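Local coordinates for protein exodeoxyribonuclease (Neisseria meningitidis, PDB 4B5I) that probably cleaves DNA next to abasic sites during repair, as a metal-dependent AP endonuclease of the AP/ExoA family, at residues V32-L37 with A70-R75. Sequence-based numbering, arbitrary orientation.
Sequences VCVQEL and AVYSKR. With MN (manganese (II) ion), chain E; nucleotides of chain B.
V32-Q35 and A70-S73 run as neighbouring antiparallel strands, their axes 4.8 Å apart at closest approach and 162° between their directions. V32 with Y72 and V34 with A70 are hydrogen-bonded pairs, each joined by two backbone bonds; Y72 N to V32 O is the straightest, 3.0 Å with 170° at the hydrogen. Between them C33 and V71 form a non-hydrogen-bonded pair.

On the face carrying V32, V34, A70 and Y72, the tyrosine ring reaches across to the other strand. Its CG lies beside the backbone N (chi1 -47°), which turns the CD2-CE2 side toward V32 and V34: V32 CB sits at the ring edge, in plane, 3.8 Å from Y72 CD2, and V34 CG1 lies 3.9 Å from Y72 CE2. The other valine branch, V34 CG2, packs against A70 CB at 3.6 Å, and L37 CD2 reaches the same methyl from beyond the strand end. Y72 OH bonds to M48 O, tying the ring to helix 46-49. On the reverse face C33 SG meets V71 CG2 at 4.2 Å, and both side chains also touch strand 103-109 of the second sheet.

Just past the strand, E36 turns its carboxylate to the manganese ion, with OE2 at 2.5 Å and OE1 at 2.6 Å from the metal. O3' of DC5 of chain B shares this ion. A glutamate at the end of a core strand, holding a metal ion at the nucleic acid backbone, is consistent with the catalytic site of the DNase I-like two-sheet fold of AP endonucleases.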
loop_
_atom_site.group_PDB
_atom_site.type_symbol
_atom_site.label_atom_id
_atom_site.label_comp_id
_atom_site.label_asym_id
_atom_site.label_seq_id
_atom_site.Cartn_x
_atom_site.Cartn_y
_atom_site.Cartn_z
ATOM N N VAL A 32 6.094 8.282 3.912
ATOM C CA VAL A 32 5.423 7.156 4.547
ATOM C C VAL A 32 3.967 7.064 4.105
ATOM O O VAL A 32 3.174 7.966 4.362
ATOM C CB VAL A 32 5.474 7.265 6.083
ATOM C CG1 VAL A 32 4.753 6.087 6.724
ATOM C CG2 VAL A 32 6.917 7.346 6.564
ATOM N N CYS A 33 3.621 5.968 3.437
ATOM C CA CYS A 33 2.260 5.751 2.966
ATOM C C CYS A 33 1.544 4.730 3.840
ATOM O O CYS A 33 1.929 3.563 3.878
ATOM C CB CYS A 33 2.269 5.273 1.515
ATOM S SG CYS A 33 2.980 6.451 0.349
ATOM N N VAL A 34 0.504 5.172 4.542
ATOM C CA VAL A 34 -0.241 4.281 5.424
ATOM C C VAL A 34 -1.633 3.975 4.880
ATOM O O VAL A 34 -2.265 4.821 4.246
ATOM C CB VAL A 34 -0.375 4.857 6.851
ATOM C CG1 VAL A 34 0.995 5.207 7.415
ATOM C CG2 VAL A 34 -1.286 6.074 6.855
ATOM N N GLN A 35 -2.099 2.755 5.126
ATOM C CA GLN A 35 -3.455 2.362 4.762
ATOM C C GLN A 35 -4.217 1.883 5.994
ATOM O O GLN A 35 -3.614 1.477 6.986
ATOM C CB GLN A 35 -3.442 1.277 3.683
ATOM C CG GLN A 35 -2.754 1.695 2.394
ATOM C CD GLN A 35 -1.241 1.723 2.520
ATOM O OE1 GLN A 35 -0.574 2.597 1.967
ATOM N NE2 GLN A 35 -0.693 0.758 3.248
ATOM N N GLU A 36 -5.544 1.937 5.919
ATOM C CA GLU A 36 -6.408 1.592 7.044
ATOM C C GLU A 36 -6.164 2.487 8.253
ATOM O O GLU A 36 -5.719 2.025 9.303
ATOM C CB GLU A 36 -6.256 0.118 7.434
ATOM C CG GLU A 36 -6.849 -0.853 6.430
ATOM C CD GLU A 36 -6.916 -2.268 6.964
ATOM O OE1 GLU A 36 -6.695 -2.456 8.178
ATOM O OE2 GLU A 36 -7.193 -3.192 6.171
ATOM N N LEU A 37 -6.454 3.774 8.096
ATOM C CA LEU A 37 -6.388 4.707 9.209
ATOM C C LEU A 37 -7.364 4.280 10.290
ATOM O O LEU A 37 -7.095 4.437 11.480
ATOM C CB LEU A 37 -6.732 6.121 8.747
ATOM C CG LEU A 37 -5.712 6.828 7.858
ATOM C CD1 LEU A 37 -6.244 8.185 7.414
ATOM C CD2 LEU A 37 -4.391 6.974 8.595
ATOM N N ALA A 70 -3.220 7.649 3.866
ATOM C CA ALA A 70 -2.529 8.902 4.151
ATOM C C ALA A 70 -1.090 8.882 3.652
ATOM O O ALA A 70 -0.486 7.818 3.495
ATOM C CB ALA A 70 -2.570 9.209 5.646
ATOM N N VAL A 71 -0.550 10.072 3.412
ATOM C CA VAL A 71 0.818 10.227 2.939
ATOM C C VAL A 71 1.551 11.294 3.746
ATOM O O VAL A 71 1.094 12.435 3.846
ATOM C CB VAL A 71 0.858 10.614 1.447
ATOM C CG1 VAL A 71 2.292 10.843 0.994
ATOM C CG2 VAL A 71 0.191 9.543 0.599
ATOM N N TYR A 72 2.684 10.909 4.326
ATOM C CA TYR A 72 3.559 11.845 5.019
ATOM C C TYR A 72 4.826 12.036 4.198
ATOM O O TYR A 72 5.259 11.127 3.492
ATOM C CB TYR A 72 3.928 11.319 6.407
ATOM C CG TYR A 72 2.763 10.793 7.210
ATOM C CD1 TYR A 72 1.725 11.630 7.600
ATOM C CD2 TYR A 72 2.707 9.460 7.593
ATOM C CE1 TYR A 72 0.660 11.153 8.340
ATOM C CE2 TYR A 72 1.647 8.973 8.334
ATOM C CZ TYR A 72 0.627 9.824 8.704
ATOM O OH TYR A 72 -0.432 9.342 9.442
ATOM N N SER A 73 5.424 13.219 4.297
ATOM C CA SER A 73 6.618 13.536 3.529
ATOM C C SER A 73 7.338 14.741 4.121
ATOM O O SER A 73 6.750 15.809 4.273
ATOM C CB SER A 73 6.247 13.818 2.073
ATOM O OG SER A 73 5.414 14.961 1.980
ATOM N N LYS A 74 8.612 14.561 4.449
ATOM C CA LYS A 74 9.422 15.647 4.987
ATOM C C LYS A 74 9.342 16.882 4.095
ATOM O O LYS A 74 9.379 18.013 4.579
ATOM C CB LYS A 74 10.876 15.203 5.147
ATOM C CG LYS A 74 11.059 14.047 6.119
ATOM C CD LYS A 74 12.525 13.685 6.289
ATOM C CE LYS A 74 12.703 12.605 7.346
ATOM N NZ LYS A 74 14.138 12.279 7.571
ATOM N N ARG A 75 9.224 16.658 2.791
ATOM C CA ARG A 75 9.129 17.758 1.840
ATOM C C ARG A 75 7.682 18.145 1.553
ATOM O O ARG A 75 6.792 17.295 1.509
ATOM C CB ARG A 75 9.863 17.414 0.541
ATOM C CG ARG A 75 11.369 17.312 0.704
ATOM C CD ARG A 75 12.081 17.290 -0.639
ATOM N NE ARG A 75 13.530 17.394 -0.485
ATOM C CZ ARG A 75 14.390 17.444 -1.496
ATOM N NH1 ARG A 75 13.950 17.399 -2.748
ATOM N NH2 ARG A 75 15.691 17.539 -1.259
HETATM MN MN MN E . -6.546 -5.047 7.745
ATOM P P DC B 5 -14.123 -4.657 4.753
ATOM O OP1 DC B 5 -14.067 -3.619 3.700
ATOM O OP2 DC B 5 -14.953 -5.864 4.550
ATOM O "O5'" DC B 5 -12.632 -5.129 5.079
ATOM C "C5'" DC B 5 -11.736 -4.200 5.676
ATOM C "C4'" DC B 5 -10.769 -4.903 6.611
ATOM O "O4'" DC B 5 -11.508 -5.620 7.635
ATOM C "C3'" DC B 5 -9.860 -5.929 5.939
ATOM O "O3'" DC B 5 -8.509 -5.574 6.174
ATOM C "C2'" DC B 5 -10.214 -7.258 6.604
ATOM C "C1'" DC B 5 -10.802 -6.803 7.935
ATOM N N1 DC B 5 -11.739 -7.788 8.546
ATOM C C2 DC B 5 -11.324 -8.530 9.657
ATOM O O2 DC B 5 -10.186 -8.354 10.110
ATOM N N3 DC B 5 -12.184 -9.424 10.207
ATOM C C4 DC B 5 -13.403 -9.585 9.689
ATOM N N4 DC B 5 -14.211 -10.477 10.267
ATOM C C5 DC B 5 -13.844 -8.837 8.557
ATOM C C6 DC B 5 -12.987 -7.958 8.023
#